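PDB 7AM1: protein SSD1 from Saccharomyces cerevisiae S288C, which binds mRNA, including 5' and 3' untranslated regions, and represses translation as a non-enzymatic pseudonuclease of the RNase II family. Local coordinates for residues 732-737 against 848-853; 887-892 against 906-911; 723-728 against 829-834. All blocks are in the same frame, centred on the assembly; numbering follows the deposited sequence.

Along the chain, helix 689-725 ends in 723-728, strand 732-741 follows, and both later receive partners from the region beyond strand 777-782. Contact 3 closes a loop of 100 residues when 829-834 returns to the helix end; contact 1 closes one of 110 when 848-853 reaches the strand. Their segments alternate, so the two loops cross, and they touch through Leu831 and Leu850. Contact 2 lies downstream, after both are closed: 887-892 turns back through a short hairpin to meet 906-911. Strand 888-896 pairs with strand 732-741, so contacts 1 and 2 share one sheet, while contact 3 ties the loop between helices 814-827 and 834-842 to the end of helix 689-725.

Contact 1 of 3, residues 732-737 against 848-853; sequences LLTMAT and PNLRLP
The flat peptide group that follows Arg851 turns its carbonyl toward Met735. Met735 N meets Arg851 O in the carbonyl plane at 2.8 Å, with an almost straight N-H...O angle of 170°, and Met735 CB and CG pack against the same oxygen. Met735 CG also reaches CD of the puckered Pro853 ring at 4.2 Å, while Phe866 and Thr869 touch this ring as well. A second bond joins Arg851 N to Thr734 OG1 over 3.0 Å; with OG1 set opposite the backbone N (chi1 -173°), the threonine hydroxyl is turned to the incoming chain. Arg851 is thus gripped through both its N and its O. Its CG lies 3.6 Å from Met735 CB, but bends at chi2 and chi3 then carry the guanidinium away to salt bridges with Glu752 and Asp618. Leu850 spreads its two methyls along the strand: CD2 sits 4.1 Å from Thr734 CB and 4.3 Å from Leu732 CD1, while CD1 lies beside the carbonyl oxygen of Leu733. Thr734 and Ala736 bond strand 888-896 through their backbones along one edge, while the irregular chain 848-853 takes Met735 N on the other. Strand 732-741 is first in the chain and central in a five-stranded antiparallel sheet, ordered as in the OB fold, consistent with the DIS3L2-type C-terminal domain.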
loop_
_atom_site.group_PDB
_atom_site.type_symbol
_atom_site.label_atom_id
_atom_site.label_comp_id
_atom_site.label_asym_id
_atom_site.label_seq_id
_atom_site.Cartn_x
_atom_site.Cartn_y
_atom_site.Cartn_z
ATOM N N LEU A 732 14.726 -5.925 19.525
ATOM C CA LEU A 732 14.506 -4.617 20.120
ATOM C C LEU A 732 13.387 -4.736 21.145
ATOM O O LEU A 732 12.590 -5.678 21.126
ATOM C CB LEU A 732 14.137 -3.564 19.073
ATOM C CG LEU A 732 15.119 -3.357 17.923
ATOM C CD1 LEU A 732 14.542 -2.355 16.941
ATOM C CD2 LEU A 732 16.479 -2.903 18.427
ATOM N N LEU A 733 13.367 -3.786 22.071
ATOM C CA LEU A 733 12.316 -3.675 23.073
ATOM C C LEU A 733 11.752 -2.268 22.966
ATOM O O LEU A 733 12.502 -1.289 23.047
ATOM C CB LEU A 733 12.863 -3.954 24.475
ATOM C CG LEU A 733 11.884 -3.930 25.648
ATOM C CD1 LEU A 733 10.807 -4.983 25.473
ATOM C CD2 LEU A 733 12.623 -4.122 26.976
ATOM N N THR A 734 10.445 -2.159 22.757
ATOM C CA THR A 734 9.835 -0.848 22.625
ATOM C C THR A 734 8.421 -0.888 23.175
ATOM O O THR A 734 7.780 -1.942 23.211
ATOM C CB THR A 734 9.806 -0.369 21.166
ATOM O OG1 THR A 734 9.343 0.988 21.118
ATOM C CG2 THR A 734 8.889 -1.237 20.325
ATOM N N MET A 735 7.941 0.273 23.601
ATOM C CA MET A 735 6.547 0.395 23.992
ATOM C C MET A 735 5.686 0.391 22.737
ATOM O O MET A 735 6.043 0.990 21.720
ATOM C CB MET A 735 6.321 1.673 24.800
ATOM C CG MET A 735 7.108 1.731 26.100
ATOM S SD MET A 735 6.756 0.332 27.183
ATOM C CE MET A 735 4.998 0.556 27.444
ATOM N N ALA A 736 4.573 -0.332 22.797
ATOM C CA ALA A 736 3.610 -0.392 21.710
ATOM C C ALA A 736 2.216 -0.200 22.289
ATOM O O ALA A 736 2.009 -0.277 23.502
ATOM C CB ALA A 736 3.704 -1.724 20.950
ATOM N N THR A 737 1.249 0.026 21.406
ATOM C CA THR A 737 -0.145 0.201 21.792
ATOM C C THR A 737 -0.952 -0.998 21.317
ATOM O O THR A 737 -0.789 -1.453 20.179
ATOM C CB THR A 737 -0.723 1.494 21.206
ATOM O OG1 THR A 737 -0.009 2.621 21.729
ATOM C CG2 THR A 737 -2.209 1.623 21.530
ATOM N N PRO A 848 14.371 4.678 12.608
ATOM C CA PRO A 848 13.216 4.657 13.514
ATOM C C PRO A 848 13.627 4.967 14.948
ATOM O O PRO A 848 14.719 4.615 15.398
ATOM C CB PRO A 848 12.679 3.226 13.380
ATOM C CG PRO A 848 13.221 2.729 12.079
ATOM C CD PRO A 848 14.560 3.383 11.931
ATOM N N ASN A 849 12.734 5.648 15.661
ATOM C CA ASN A 849 12.921 5.960 17.070
ATOM C C ASN A 849 12.179 4.949 17.932
ATOM O O ASN A 849 11.057 4.549 17.609
ATOM C CB ASN A 849 12.414 7.367 17.387
ATOM C CG ASN A 849 13.229 8.438 16.714
ATOM O OD1 ASN A 849 14.444 8.304 16.562
ATOM N ND2 ASN A 849 12.566 9.506 16.289
ATOM N N LEU A 850 12.808 4.530 19.020
ATOM C CA LEU A 850 12.132 3.669 19.974
ATOM C C LEU A 850 11.210 4.491 20.865
ATOM O O LEU A 850 11.454 5.673 21.124
ATOM C CB LEU A 850 13.145 2.915 20.833
ATOM C CG LEU A 850 14.089 1.961 20.102
ATOM C CD1 LEU A 850 15.042 1.302 21.077
ATOM C CD2 LEU A 850 13.293 0.914 19.367
ATOM N N ARG A 851 10.132 3.857 21.326
ATOM C CA ARG A 851 9.260 4.436 22.343
ATOM C C ARG A 851 9.648 3.808 23.680
ATOM O O ARG A 851 9.388 2.624 23.921
ATOM C CB ARG A 851 7.784 4.214 22.020
ATOM C CG ARG A 851 6.820 4.759 23.086
ATOM C CD ARG A 851 6.520 6.237 22.897
ATOM N NE ARG A 851 5.778 6.460 21.662
ATOM C CZ ARG A 851 4.454 6.570 21.579
ATOM N NH1 ARG A 851 3.689 6.491 22.662
ATOM N NH2 ARG A 851 3.890 6.764 20.397
ATOM N N LEU A 852 10.287 4.592 24.528
ATOM C CA LEU A 852 10.790 4.103 25.798
ATOM C C LEU A 852 9.934 4.623 26.947
ATOM O O LEU A 852 9.297 5.673 26.821
ATOM C CB LEU A 852 12.244 4.546 25.996
ATOM C CG LEU A 852 13.179 4.125 24.860
ATOM C CD1 LEU A 852 14.583 4.639 25.080
ATOM C CD2 LEU A 852 13.195 2.608 24.701
ATOM N N PRO A 853 9.879 3.915 28.076
ATOM C CA PRO A 853 9.087 4.420 29.208
ATOM C C PRO A 853 9.775 5.622 29.842
ATOM O O PRO A 853 10.975 5.589 30.122
ATOM C CB PRO A 853 9.027 3.221 30.161
ATOM C CG PRO A 853 10.296 2.489 29.895
ATOM C CD PRO A 853 10.556 2.647 28.409
#

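Contact 2 of 3, residues 887-892 against 906-911; sequences QKIPIL and VRALNP
Ile889 reaches Ala908 with the end of its side chain, CD1 lying 4.1 Å from Ala908 CB; the fully extended chain, with CG1 opposite the backbone N (chi1 -179°), carries it there. Next, Pro890 lays its ring across Leu909 at about a right angle, Pro890 CG lying 4.0 Å from Leu909 CD2, where both residues also touch Phe866 of helix 862-867. Pro890 O accepts Leu909 N at 3.2 Å in a straight bond, although the donor is tilted 33° from the carbonyl plane. A water donates to Leu909 O at 2.9 Å and, weakly, to Pro890 O. Strands 888-896 and 903-908 form the last hairpin of a sheet whose strand order is consistent with an OB fold, and its antiparallel register begins at the non-hydrogen-bonded pair Ile891 with Ala908. Ile891 sends CG2 obliquely onto Val906 CB at 3.6 Å and rests CD1 against Ala908 CA. Leu892 and Arg907 form the hydrogen-bonded pair: Leu892 N approaches Arg907 O nearly along the C=O axis at 2.7 Å, and Arg907 N returns a bond of 3.0 Å to Leu892 O. That same Leu892 O takes a CA-H contact from Val906 CA at 3.2 Å, while Leu892 CD1 turns toward the Leu909 methyl CD1.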
loop_
_atom_site.group_PDB
_atom_site.type_symbol
_atom_site.label_atom_id
_atom_site.label_comp_id
_atom_site.label_asym_id
_atom_site.label_seq_id
_atom_site.Cartn_x
_atom_site.Cartn_y
_atom_site.Cartn_z
ATOM N N GLN A 887 -4.111 0.080 25.481
ATOM C CA GLN A 887 -3.107 0.187 26.526
ATOM C C GLN A 887 -1.711 0.121 25.912
ATOM O O GLN A 887 -1.506 -0.426 24.825
ATOM C CB GLN A 887 -3.277 -0.926 27.559
ATOM N N LYS A 888 -0.747 0.703 26.618
ATOM C CA LYS A 888 0.655 0.601 26.237
ATOM C C LYS A 888 1.246 -0.662 26.849
ATOM O O LYS A 888 0.920 -1.024 27.982
ATOM C CB LYS A 888 1.437 1.833 26.693
ATOM C CG LYS A 888 0.841 3.159 26.241
ATOM C CD LYS A 888 0.924 3.307 24.725
ATOM C CE LYS A 888 0.292 4.608 24.239
ATOM N NZ LYS A 888 -1.166 4.464 23.939
ATOM N N ILE A 889 2.100 -1.336 26.089
ATOM C CA ILE A 889 2.676 -2.609 26.519
ATOM C C ILE A 889 4.101 -2.708 25.988
ATOM O O ILE A 889 4.359 -2.310 24.843
ATOM C CB ILE A 889 1.817 -3.788 26.036
ATOM C CG1 ILE A 889 2.403 -5.117 26.506
ATOM C CG2 ILE A 889 1.712 -3.788 24.516
ATOM C CD1 ILE A 889 1.565 -6.323 26.123
ATOM N N PRO A 890 5.057 -3.222 26.764
ATOM C CA PRO A 890 6.407 -3.425 26.216
ATOM C C PRO A 890 6.452 -4.657 25.321
ATOM O O PRO A 890 5.996 -5.739 25.703
ATOM C CB PRO A 890 7.283 -3.593 27.462
ATOM C CG PRO A 890 6.357 -4.020 28.528
ATOM C CD PRO A 890 5.004 -3.465 28.217
ATOM N N ILE A 891 7.022 -4.486 24.129
ATOM C CA ILE A 891 7.011 -5.504 23.086
ATOM C C ILE A 891 8.440 -5.754 22.627
ATOM O O ILE A 891 9.189 -4.805 22.361
ATOM C CB ILE A 891 6.131 -5.082 21.890
ATOM C CG1 ILE A 891 4.650 -5.078 22.282
ATOM C CG2 ILE A 891 6.370 -5.985 20.680
ATOM C CD1 ILE A 891 4.134 -6.409 22.774
ATOM N N LEU A 892 8.808 -7.025 22.523
ATOM C CA LEU A 892 10.052 -7.436 21.888
ATOM C C LEU A 892 9.809 -7.566 20.389
ATOM O O LEU A 892 8.850 -8.220 19.964
ATOM C CB LEU A 892 10.537 -8.759 22.480
ATOM C CG LEU A 892 10.930 -8.681 23.959
ATOM C CD1 LEU A 892 10.695 -10.009 24.658
ATOM C CD2 LEU A 892 12.382 -8.255 24.101
ATOM N N VAL A 906 6.574 -10.268 16.968
ATOM C CA VAL A 906 6.504 -9.537 18.223
ATOM C C VAL A 906 6.140 -10.495 19.346
ATOM O O VAL A 906 5.419 -11.478 19.146
ATOM C CB VAL A 906 5.483 -8.378 18.168
ATOM C CG1 VAL A 906 5.984 -7.281 17.261
ATOM C CG2 VAL A 906 4.121 -8.886 17.718
ATOM N N ARG A 907 6.655 -10.195 20.537
ATOM C CA ARG A 907 6.342 -10.924 21.754
ATOM C C ARG A 907 6.170 -9.936 22.896
ATOM O O ARG A 907 6.860 -8.912 22.951
ATOM C CB ARG A 907 7.436 -11.940 22.099
ATOM C CG ARG A 907 7.629 -13.016 21.051
ATOM C CD ARG A 907 8.964 -13.711 21.206
ATOM N NE ARG A 907 8.864 -15.116 20.829
ATOM C CZ ARG A 907 9.746 -16.052 21.165
ATOM N NH1 ARG A 907 10.816 -15.747 21.896
ATOM N NH2 ARG A 907 9.549 -17.303 20.775
ATOM N N ALA A 908 5.243 -10.241 23.798
ATOM C CA ALA A 908 5.113 -9.467 25.022
ATOM C C ALA A 908 6.254 -9.795 25.972
ATOM O O ALA A 908 6.651 -10.954 26.120
ATOM C CB ALA A 908 3.780 -9.753 25.713
ATOM N N LEU A 909 6.785 -8.753 26.604
ATOM C CA LEU A 909 7.731 -8.916 27.696
ATOM C C LEU A 909 7.031 -9.601 28.863
ATOM O O LEU A 909 5.893 -9.266 29.201
ATOM C CB LEU A 909 8.268 -7.545 28.115
ATOM C CG LEU A 909 9.369 -7.471 29.173
ATOM C CD1 LEU A 909 10.679 -7.995 28.611
ATOM C CD2 LEU A 909 9.541 -6.047 29.696
ATOM N N ASN A 910 7.690 -10.590 29.450
ATOM C CA ASN A 910 7.153 -11.228 30.645
ATOM C C ASN A 910 7.345 -10.306 31.843
ATOM O O ASN A 910 8.477 -10.130 32.315
ATOM C CB ASN A 910 7.831 -12.577 30.895
ATOM C CG ASN A 910 7.225 -13.330 32.069
ATOM O OD1 ASN A 910 6.457 -12.772 32.851
ATOM N ND2 ASN A 910 7.583 -14.600 32.206
ATOM N N PRO A 911 6.273 -9.727 32.392
ATOM C CA PRO A 911 6.451 -8.831 33.542
ATOM C C PRO A 911 6.841 -9.563 34.811
ATOM O O PRO A 911 7.233 -8.903 35.781
ATOM C CB PRO A 911 5.082 -8.155 33.678
ATOM C CG PRO A 911 4.126 -9.135 33.130
ATOM C CD PRO A 911 4.850 -9.912 32.055
HETATM O O HOH W 1 4.308 -7.021 28.279
#

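Contact 3 of 3, residues 723-728 against 829-834; sequences NDMGNT and EPLISD
A two-pronged carboxylate contact joins the C-terminal end of helix 689-725 to the loop leading into helix 834-842. Asp724 meets Ser833 with both oxygens: OD1 receives Ser833 N at 2.6 Å (N-H...O 176°), and OD2 receives Ser833 OG at 2.5 Å. Each oxygen uses its syn lone pair, so the two bonds fix the carboxylate's rotation. With CG opposite the backbone N (chi1 178°), the carboxylate is directed at Ser833. The start of helix 834-842 and the two donors would probably stabilise the charge, offsetting the end of its own helix. Ser833 is the N-cap of helix 834-842, its OG also bonding weakly to Leu836 N, so Asp724 helps to position the capping residue. Were Asp724 replaced by an alanine, Ser833 N and OG would probably lose these acceptors and the cap residue be freer to turn. Ile832 CG1 rests on the carboxylate, 3.3 Å from Asp724 OD1. Apolar packing flanks the bonds, Met725 CG meeting Ile832 CB and Met725 CB meeting Leu831 CB, both at 4.3 Å. Leu831 continues onto Ile820, Glu821 and Lys824 of helix 814-827, and Ile832 onto Ser837 and Leu840 of helix 834-842, while helix 689-725 runs on through 723-728 into strand 732-741.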
loop_
_atom_site.group_PDB
_atom_site.type_symbol
_atom_site.label_atom_id
_atom_site.label_comp_id
_atom_site.label_asym_id
_atom_site.label_seq_id
_atom_site.Cartn_x
_atom_site.Cartn_y
_atom_site.Cartn_z
ATOM N N ASN A 723 16.988 -5.218 12.620
ATOM C CA ASN A 723 17.980 -6.190 13.067
ATOM C C ASN A 723 19.341 -5.549 13.305
ATOM O O ASN A 723 20.117 -6.030 14.141
ATOM C CB ASN A 723 18.111 -7.322 12.051
ATOM C CG ASN A 723 16.952 -8.295 12.116
ATOM O OD1 ASN A 723 16.187 -8.306 13.082
ATOM N ND2 ASN A 723 16.828 -9.132 11.096
ATOM N N ASP A 724 19.659 -4.486 12.568
ATOM C CA ASP A 724 20.904 -3.766 12.803
ATOM C C ASP A 724 20.837 -2.985 14.108
ATOM O O ASP A 724 21.829 -2.905 14.839
ATOM C CB ASP A 724 21.187 -2.844 11.617
ATOM C CG ASP A 724 22.451 -2.020 11.791
ATOM O OD1 ASP A 724 22.493 -1.168 12.704
ATOM O OD2 ASP A 724 23.395 -2.209 10.994
ATOM N N MET A 725 19.667 -2.422 14.425
ATOM C CA MET A 725 19.493 -1.740 15.700
ATOM C C MET A 725 19.643 -2.699 16.873
ATOM O O MET A 725 20.081 -2.289 17.954
ATOM C CB MET A 725 18.122 -1.064 15.744
ATOM C CG MET A 725 17.997 0.137 14.812
ATOM S SD MET A 725 16.297 0.719 14.631
ATOM C CE MET A 725 15.922 1.352 16.263
ATOM N N GLY A 726 19.284 -3.968 16.686
ATOM C CA GLY A 726 19.496 -4.966 17.717
ATOM C C GLY A 726 20.579 -5.964 17.358
ATOM O O GLY A 726 20.468 -7.152 17.677
ATOM N N ASN A 727 21.648 -5.485 16.714
ATOM C CA ASN A 727 22.681 -6.379 16.198
ATOM C C ASN A 727 23.301 -7.246 17.293
ATOM O O ASN A 727 23.679 -8.393 17.027
ATOM C CB ASN A 727 23.762 -5.574 15.469
ATOM C CG ASN A 727 24.338 -4.455 16.316
ATOM O OD1 ASN A 727 24.404 -4.556 17.542
ATOM N ND2 ASN A 727 24.759 -3.376 15.661
ATOM N N THR A 728 23.418 -6.731 18.519
ATOM C CA THR A 728 24.024 -7.498 19.605
ATOM C C THR A 728 23.004 -8.247 20.452
ATOM O O THR A 728 23.364 -9.220 21.123
ATOM C CB THR A 728 24.844 -6.588 20.530
ATOM O OG1 THR A 728 23.987 -5.621 21.156
ATOM C CG2 THR A 728 25.934 -5.867 19.747
ATOM N N GLU A 829 22.574 8.678 21.764
ATOM C CA GLU A 829 23.487 7.874 20.966
ATOM C C GLU A 829 22.738 6.863 20.107
ATOM O O GLU A 829 21.679 6.364 20.501
ATOM C CB GLU A 829 24.469 7.128 21.870
ATOM C CG GLU A 829 25.565 7.975 22.450
ATOM C CD GLU A 829 26.415 7.200 23.442
ATOM O OE1 GLU A 829 26.063 6.055 23.802
ATOM O OE2 GLU A 829 27.447 7.742 23.873
ATOM N N PRO A 830 23.279 6.529 18.935
ATOM C CA PRO A 830 22.571 5.616 18.029
ATOM C C PRO A 830 22.714 4.141 18.377
ATOM O O PRO A 830 23.763 3.678 18.832
ATOM C CB PRO A 830 23.214 5.914 16.665
ATOM C CG PRO A 830 24.577 6.415 16.994
ATOM C CD PRO A 830 24.457 7.147 18.298
ATOM N N LEU A 831 21.621 3.403 18.146
ATOM C CA LEU A 831 21.650 1.945 18.163
ATOM C C LEU A 831 22.110 1.383 16.824
ATOM O O LEU A 831 22.653 0.274 16.770
ATOM C CB LEU A 831 20.263 1.386 18.481
ATOM C CG LEU A 831 19.728 1.472 19.907
ATOM C CD1 LEU A 831 18.209 1.352 19.882
ATOM C CD2 LEU A 831 20.336 0.388 20.782
ATOM N N ILE A 832 21.904 2.138 15.748
ATOM C CA ILE A 832 22.160 1.670 14.393
ATOM C C ILE A 832 23.646 1.734 14.085
ATOM O O ILE A 832 24.343 2.682 14.474
ATOM C CB ILE A 832 21.351 2.515 13.392
ATOM C CG1 ILE A 832 21.442 1.928 11.987
ATOM C CG2 ILE A 832 21.849 3.959 13.392
ATOM C CD1 ILE A 832 20.663 2.729 10.960
ATOM N N SER A 833 24.133 0.730 13.358
ATOM C CA SER A 833 25.535 0.695 12.976
ATOM C C SER A 833 25.864 1.868 12.057
ATOM O O SER A 833 24.990 2.465 11.420
ATOM C CB SER A 833 25.872 -0.620 12.275
ATOM O OG SER A 833 25.392 -0.628 10.943
ATOM N N ASP A 834 27.154 2.178 11.974
ATOM C CA ASP A 834 27.622 3.307 11.182
ATOM C C ASP A 834 27.485 3.017 9.692
ATOM O O ASP A 834 27.125 3.918 8.923
ATOM C CB ASP A 834 29.077 3.640 11.531
ATOM C CG ASP A 834 29.208 4.376 12.855
ATOM O OD1 ASP A 834 28.419 5.311 13.101
ATOM O OD2 ASP A 834 30.106 4.024 13.647
#